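Local coordinates for protein aldose-aldose oxidoreductase (Caulobacter crescentus, PDB 5A04) that probably catalyses the oxidation of one aldose coupled to the reduction of another, using bound NADP(H) and binding glucose beside it, at residues A[130-141]-A[285-296]. Sequence-based numbering, arbitrary orientation.
Sequences GYRSRFQAHNIE and PAPQPKNQFSAQ. With NDP (NADPH dihydro-nicotinamide-adenine-dinucleotide phosphate), chain G.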
loop_
_atom_site.group_PDB
_atom_site.type_symbol
_atom_site.label_atom_id
_atom_site.label_comp_id
_atom_site.label_asym_id
_atom_site.label_seq_id
_atom_site.Cartn_x
_atom_site.Cartn_y
_atom_site.Cartn_z
ATOM N N GLY A 130 -22.443 -10.648 -5.681
ATOM C CA GLY A 130 -22.612 -10.095 -4.346
ATOM C C GLY A 130 -21.520 -9.140 -3.899
ATOM O O GLY A 130 -20.872 -9.372 -2.875
ATOM N N TYR A 131 -21.324 -8.057 -4.644
ATOM C CA TYR A 131 -20.376 -7.024 -4.225
ATOM C C TYR A 131 -21.070 -6.002 -3.318
ATOM O O TYR A 131 -21.358 -4.872 -3.722
ATOM C CB TYR A 131 -19.750 -6.338 -5.445
ATOM C CG TYR A 131 -18.811 -7.232 -6.264
ATOM C CD1 TYR A 131 -17.646 -7.755 -5.706
ATOM C CD2 TYR A 131 -19.081 -7.518 -7.597
ATOM C CE1 TYR A 131 -16.777 -8.562 -6.460
ATOM C CE2 TYR A 131 -18.209 -8.317 -8.358
ATOM C CZ TYR A 131 -17.068 -8.823 -7.778
ATOM O OH TYR A 131 -16.210 -9.596 -8.520
ATOM N N ARG A 132 -21.314 -6.419 -2.082
ATOM C CA ARG A 132 -22.101 -5.631 -1.128
ATOM C C ARG A 132 -21.506 -4.255 -0.844
ATOM O O ARG A 132 -22.230 -3.333 -0.460
ATOM C CB ARG A 132 -22.251 -6.404 0.182
ATOM C CG ARG A 132 -20.945 -6.924 0.750
ATOM C CD ARG A 132 -21.111 -7.498 2.157
ATOM N NE ARG A 132 -19.861 -8.131 2.561
ATOM C CZ ARG A 132 -18.821 -7.483 3.075
ATOM N NH1 ARG A 132 -18.886 -6.168 3.314
ATOM N NH2 ARG A 132 -17.713 -8.155 3.366
ATOM N N SER A 133 -20.192 -4.107 -1.019
ATOM C CA SER A 133 -19.549 -2.828 -0.696
ATOM C C SER A 133 -20.088 -1.678 -1.543
ATOM O O SER A 133 -20.001 -0.527 -1.140
ATOM C CB SER A 133 -18.025 -2.927 -0.856
ATOM O OG SER A 133 -17.495 -3.865 0.073
ATOM N N ARG A 134 -20.648 -1.985 -2.712
ATOM C CA ARG A 134 -21.213 -0.948 -3.571
ATOM C C ARG A 134 -22.495 -0.364 -2.980
ATOM O O ARG A 134 -23.026 0.605 -3.506
ATOM C CB ARG A 134 -21.489 -1.492 -4.972
ATOM C CG ARG A 134 -20.217 -1.963 -5.720
ATOM C CD ARG A 134 -19.308 -0.786 -6.115
ATOM N NE ARG A 134 -19.999 0.167 -6.983
ATOM C CZ ARG A 134 -20.073 0.044 -8.305
ATOM N NH1 ARG A 134 -19.489 -0.987 -8.913
ATOM N NH2 ARG A 134 -20.723 0.954 -9.025
ATOM N N PHE A 135 -22.980 -0.960 -1.892
ATOM C CA PHE A 135 -24.198 -0.513 -1.220
ATOM C C PHE A 135 -23.921 -0.007 0.186
ATOM O O PHE A 135 -24.847 0.268 0.950
ATOM C CB PHE A 135 -25.218 -1.659 -1.183
ATOM C CG PHE A 135 -25.513 -2.194 -2.545
ATOM C CD1 PHE A 135 -26.413 -1.538 -3.363
ATOM C CD2 PHE A 135 -24.820 -3.294 -3.047
ATOM C CE1 PHE A 135 -26.664 -1.997 -4.656
ATOM C CE2 PHE A 135 -25.058 -3.752 -4.341
ATOM C CZ PHE A 135 -25.974 -3.100 -5.148
ATOM N N GLN A 136 -22.640 0.115 0.513
ATOM C CA GLN A 136 -22.204 0.442 1.871
ATOM C C GLN A 136 -21.901 1.939 1.936
ATOM O O GLN A 136 -21.289 2.493 1.025
ATOM C CB GLN A 136 -20.992 -0.416 2.246
ATOM C CG GLN A 136 -20.650 -0.466 3.722
ATOM C CD GLN A 136 -19.995 0.809 4.205
ATOM O OE1 GLN A 136 -19.244 1.444 3.468
ATOM N NE2 GLN A 136 -20.272 1.189 5.458
ATOM N N ALA A 137 -22.369 2.598 3.002
ATOM C CA ALA A 137 -22.432 4.066 3.044
ATOM C C ALA A 137 -21.091 4.760 2.814
ATOM O O ALA A 137 -21.003 5.728 2.045
ATOM C CB ALA A 137 -23.017 4.522 4.391
ATOM N N HIS A 138 -20.051 4.272 3.476
ATOM C CA HIS A 138 -18.736 4.911 3.358
ATOM C C HIS A 138 -18.146 4.706 1.971
ATOM O O HIS A 138 -17.546 5.621 1.405
ATOM C CB HIS A 138 -17.773 4.386 4.424
ATOM C CG HIS A 138 -18.256 4.596 5.831
ATOM N ND1 HIS A 138 -19.344 3.929 6.350
ATOM C CD2 HIS A 138 -17.791 5.390 6.829
ATOM C CE1 HIS A 138 -19.536 4.307 7.602
ATOM N NE2 HIS A 138 -18.608 5.195 7.919
ATOM N N ASN A 139 -18.306 3.510 1.421
ATOM C CA ASN A 139 -17.818 3.246 0.064
ATOM C C ASN A 139 -18.513 4.134 -0.961
ATOM O O ASN A 139 -17.875 4.707 -1.845
ATOM C CB ASN A 139 -18.002 1.764 -0.290
ATOM C CG ASN A 139 -16.948 0.890 0.340
ATOM O OD1 ASN A 139 -15.923 0.599 -0.281
ATOM N ND2 ASN A 139 -17.169 0.484 1.589
ATOM N N ILE A 140 -19.828 4.262 -0.837
ATOM C CA ILE A 140 -20.586 5.129 -1.725
ATOM C C ILE A 140 -20.081 6.575 -1.632
ATOM O O ILE A 140 -19.890 7.236 -2.652
ATOM C CB ILE A 140 -22.084 5.047 -1.403
ATOM C CG1 ILE A 140 -22.612 3.667 -1.816
ATOM C CG2 ILE A 140 -22.856 6.134 -2.127
ATOM C CD1 ILE A 140 -24.021 3.393 -1.356
ATOM N N GLU A 141 -19.816 7.034 -0.411
ATOM C CA GLU A 141 -19.277 8.380 -0.190
ATOM C C GLU A 141 -17.904 8.580 -0.859
ATOM O O GLU A 141 -17.667 9.612 -1.487
ATOM C CB GLU A 141 -19.175 8.663 1.310
ATOM C CG GLU A 141 -18.808 10.112 1.646
ATOM C CD GLU A 141 -20.010 11.056 1.695
ATOM O OE1 GLU A 141 -21.169 10.594 1.648
ATOM O OE2 GLU A 141 -19.787 12.283 1.782
ATOM N N PRO A 285 -20.259 9.645 6.317
ATOM C CA PRO A 285 -20.898 9.555 5.003
ATOM C C PRO A 285 -22.373 9.934 5.065
ATOM O O PRO A 285 -22.977 9.838 6.130
ATOM C CB PRO A 285 -20.736 8.076 4.638
ATOM C CG PRO A 285 -20.743 7.379 5.979
ATOM C CD PRO A 285 -19.997 8.321 6.910
ATOM N N ALA A 286 -22.942 10.343 3.939
ATOM C CA ALA A 286 -24.382 10.537 3.864
ATOM C C ALA A 286 -25.072 9.234 4.257
ATOM O O ALA A 286 -24.663 8.157 3.814
ATOM C CB ALA A 286 -24.792 10.966 2.476
ATOM N N PRO A 287 -26.097 9.325 5.109
ATOM C CA PRO A 287 -26.861 8.149 5.555
ATOM C C PRO A 287 -27.465 7.361 4.403
ATOM O O PRO A 287 -27.949 7.965 3.450
ATOM C CB PRO A 287 -27.964 8.759 6.424
ATOM C CG PRO A 287 -27.396 10.062 6.889
ATOM C CD PRO A 287 -26.559 10.567 5.760
ATOM N N GLN A 288 -27.437 6.030 4.488
ATOM C CA GLN A 288 -28.123 5.187 3.504
ATOM C C GLN A 288 -29.438 4.687 4.096
ATOM O O GLN A 288 -29.570 4.602 5.317
ATOM C CB GLN A 288 -27.247 4.000 3.077
ATOM C CG GLN A 288 -26.023 4.386 2.236
ATOM C CD GLN A 288 -26.389 4.979 0.878
ATOM O OE1 GLN A 288 -27.207 4.423 0.135
ATOM N NE2 GLN A 288 -25.761 6.100 0.537
ATOM N N PRO A 289 -30.415 4.352 3.231
ATOM C CA PRO A 289 -31.727 3.919 3.737
ATOM C C PRO A 289 -31.681 2.610 4.523
ATOM O O PRO A 289 -32.518 2.393 5.399
ATOM C CB PRO A 289 -32.577 3.762 2.461
ATOM C CG PRO A 289 -31.654 3.857 1.321
ATOM C CD PRO A 289 -30.421 4.584 1.778
ATOM N N LYS A 290 -30.720 1.745 4.223
ATOM C CA LYS A 290 -30.632 0.481 4.937
ATOM C C LYS A 290 -29.233 -0.085 4.787
ATOM O O LYS A 290 -28.434 0.417 3.988
ATOM C CB LYS A 290 -31.688 -0.507 4.434
ATOM C CG LYS A 290 -31.484 -0.981 3.019
ATOM C CD LYS A 290 -32.637 -1.877 2.555
ATOM C CE LYS A 290 -33.892 -1.084 2.218
ATOM N NZ LYS A 290 -34.057 -0.874 0.739
ATOM N N ASN A 291 -28.950 -1.114 5.576
ATOM C CA ASN A 291 -27.616 -1.701 5.641
ATOM C C ASN A 291 -27.215 -2.320 4.304
ATOM O O ASN A 291 -28.071 -2.620 3.464
ATOM C CB ASN A 291 -27.563 -2.752 6.750
ATOM C CG ASN A 291 -28.397 -3.984 6.420
ATOM O OD1 ASN A 291 -27.943 -4.868 5.698
ATOM N ND2 ASN A 291 -29.630 -4.042 6.941
ATOM N N GLN A 292 -25.913 -2.527 4.121
ATOM C CA GLN A 292 -25.399 -2.995 2.828
ATOM C C GLN A 292 -25.981 -4.345 2.379
ATOM O O GLN A 292 -26.097 -4.596 1.177
ATOM C CB GLN A 292 -23.865 -3.089 2.872
ATOM C CG GLN A 292 -23.311 -4.069 3.912
ATOM C CD GLN A 292 -21.787 -4.062 3.974
ATOM O OE1 GLN A 292 -21.116 -4.096 2.937
ATOM N NE2 GLN A 292 -21.233 -4.001 5.192
ATOM N N PHE A 293 -26.328 -5.218 3.322
ATOM C CA PHE A 293 -26.805 -6.556 2.966
ATOM C C PHE A 293 -28.232 -6.487 2.437
ATOM O O PHE A 293 -28.530 -6.988 1.353
ATOM C CB PHE A 293 -26.712 -7.499 4.175
ATOM C CG PHE A 293 -25.357 -7.501 4.810
ATOM C CD1 PHE A 293 -24.309 -8.216 4.246
ATOM C CD2 PHE A 293 -25.118 -6.756 5.949
ATOM C CE1 PHE A 293 -23.050 -8.191 4.827
ATOM C CE2 PHE A 293 -23.860 -6.733 6.537
ATOM C CZ PHE A 293 -22.826 -7.450 5.970
ATOM N N SER A 294 -29.115 -5.858 3.206
ATOM C CA SER A 294 -30.493 -5.667 2.767
ATOM C C SER A 294 -30.557 -4.843 1.491
ATOM O O SER A 294 -31.393 -5.094 0.619
ATOM C CB SER A 294 -31.304 -4.974 3.868
ATOM O OG SER A 294 -31.176 -5.699 5.081
ATOM N N ALA A 295 -29.689 -3.841 1.394
ATOM C CA ALA A 295 -29.613 -3.035 0.175
ATOM C C ALA A 295 -29.195 -3.872 -1.043
ATOM O O ALA A 295 -29.698 -3.674 -2.152
ATOM C CB ALA A 295 -28.644 -1.879 0.373
ATOM N N GLN A 296 -28.257 -4.782 -0.838
ATOM C CA GLN A 296 -27.795 -5.637 -1.936
ATOM C C GLN A 296 -28.947 -6.527 -2.410
ATOM O O GLN A 296 -29.216 -6.632 -3.610
ATOM C CB GLN A 296 -26.594 -6.488 -1.490
ATOM C CG GLN A 296 -26.102 -7.457 -2.575
ATOM C CD GLN A 296 -25.185 -8.521 -2.014
ATOM O OE1 GLN A 296 -24.023 -8.258 -1.737
ATOM N NE2 GLN A 296 -25.701 -9.735 -1.856
HETATM P PA NDP G . -19.146 -22.014 4.448
HETATM O O1A NDP G . -18.167 -23.129 4.321
HETATM O O2A NDP G . -19.352 -21.379 5.795
HETATM O O5B NDP G . -20.619 -22.477 3.881
HETATM C C5B NDP G . -20.457 -23.080 2.629
HETATM C C4B NDP G . -21.744 -23.889 2.409
HETATM O O4B NDP G . -21.854 -24.311 1.048
HETATM C C3B NDP G . -21.712 -25.167 3.279
HETATM O O3B NDP G . -22.197 -24.922 4.561
HETATM C C2B NDP G . -22.740 -26.035 2.542
HETATM O O2B NDP G . -23.971 -25.707 2.827
HETATM C C1B NDP G . -22.508 -25.564 1.043
HETATM N N9A NDP G . -21.727 -26.531 0.268
HETATM C C8A NDP G . -22.134 -27.207 -0.878
HETATM N N7A NDP G . -21.198 -28.054 -1.350
HETATM C C5A NDP G . -20.128 -27.920 -0.461
HETATM C C6A NDP G . -18.859 -28.528 -0.412
HETATM N N6A NDP G . -18.494 -29.448 -1.370
HETATM N N1A NDP G . -17.961 -28.230 0.575
HETATM C C2A NDP G . -18.399 -27.296 1.499
HETATM N N3A NDP G . -19.560 -26.635 1.576
HETATM C C4A NDP G . -20.434 -26.973 0.565
HETATM O O3 NDP G . -18.508 -20.918 3.377
HETATM P PN NDP G . -18.977 -19.369 3.556
HETATM O O1N NDP G . -20.436 -19.210 3.691
HETATM O O2N NDP G . -17.954 -18.525 4.284
HETATM O O5D NDP G . -18.645 -18.818 1.919
HETATM C C5D NDP G . -19.510 -19.367 0.965
HETATM C C4D NDP G . -19.497 -18.412 -0.262
HETATM O O4D NDP G . -19.839 -17.068 0.198
HETATM C C3D NDP G . -18.059 -18.292 -0.891
HETATM O O3D NDP G . -18.166 -18.111 -2.316
HETATM C C2D NDP G . -17.506 -17.017 -0.270
HETATM O O2D NDP G . -16.604 -16.346 -1.133
HETATM C C1D NDP G . -18.818 -16.165 -0.156
HETATM N N1N NDP G . -18.710 -15.213 0.953
HETATM C C2N NDP G . -18.968 -13.869 0.739
HETATM C C3N NDP G . -18.889 -12.999 1.789
HETATM C C7N NDP G . -19.155 -11.579 1.568
HETATM O O7N NDP G . -18.936 -10.721 2.444
HETATM N N7N NDP G . -19.678 -11.172 0.344
HETATM C C4N NDP G . -18.533 -13.438 3.167
HETATM C C5N NDP G . -18.238 -14.874 3.280
HETATM C C6N NDP G . -18.337 -15.688 2.230
HETATM P P2B NDP G . -25.118 -26.977 3.027
HETATM O O1X NDP G . -24.924 -27.728 1.729
HETATM O O2X NDP G . -24.560 -27.616 4.262
HETATM O O3X NDP G . -26.429 -26.208 3.179
HETATM O O HOH W 1 -18.460 -3.143 2.631
HETATM O O HOH W 2 -27.216 1.536 -0.124
HETATM O O HOH W 3 -25.804 0.977 3.414
HETATM O O HOH W 4 -23.399 7.343 1.626
#
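Arg132 and Gln292 meet where the exit from the last parallel strand of the Rossmann fold, 127-129, lies against the start of helix 292-306, beside the nicotinamide and bound glucose. Arg132 NH1 donates to Gln292 OE1 at 3.1 Å with an N-H...O angle of 161°. Gln292 OE1 lies in the guanidinium plane, yet NH1 stands above the amide's carbonyl plane, consistent with the two planes being 77° apart. Gln292 NE2 is held by Ser266 O. The Arg132 chain runs extended from CG to NE, passing Phe293 CE1 with its CD at 3.4 Å, and NE and NH2 both donate to NDP O7N, NE at 2.8 Å. An alanine here would strip the carboxamide oxygen of both these donors and is likely to leave the nicotinamide amide freer to turn. Phe135 turns one ring face to Gln296 CA, a CH-pi contact 4.1 Å from the centroid. Gln136 caps helix 137-147 through OE1, while its NE2 donates to His138 ND1. That bond helps fix the His138 ring, and Pro285 CG sits over its centre, 3.5 Å from the centroid and 3° off the normal. Glu141, salt-bridged to Arg283 through OE2, accepts from Ala286 N at OE1, 2.9 Å away and met from above the carboxylate plane.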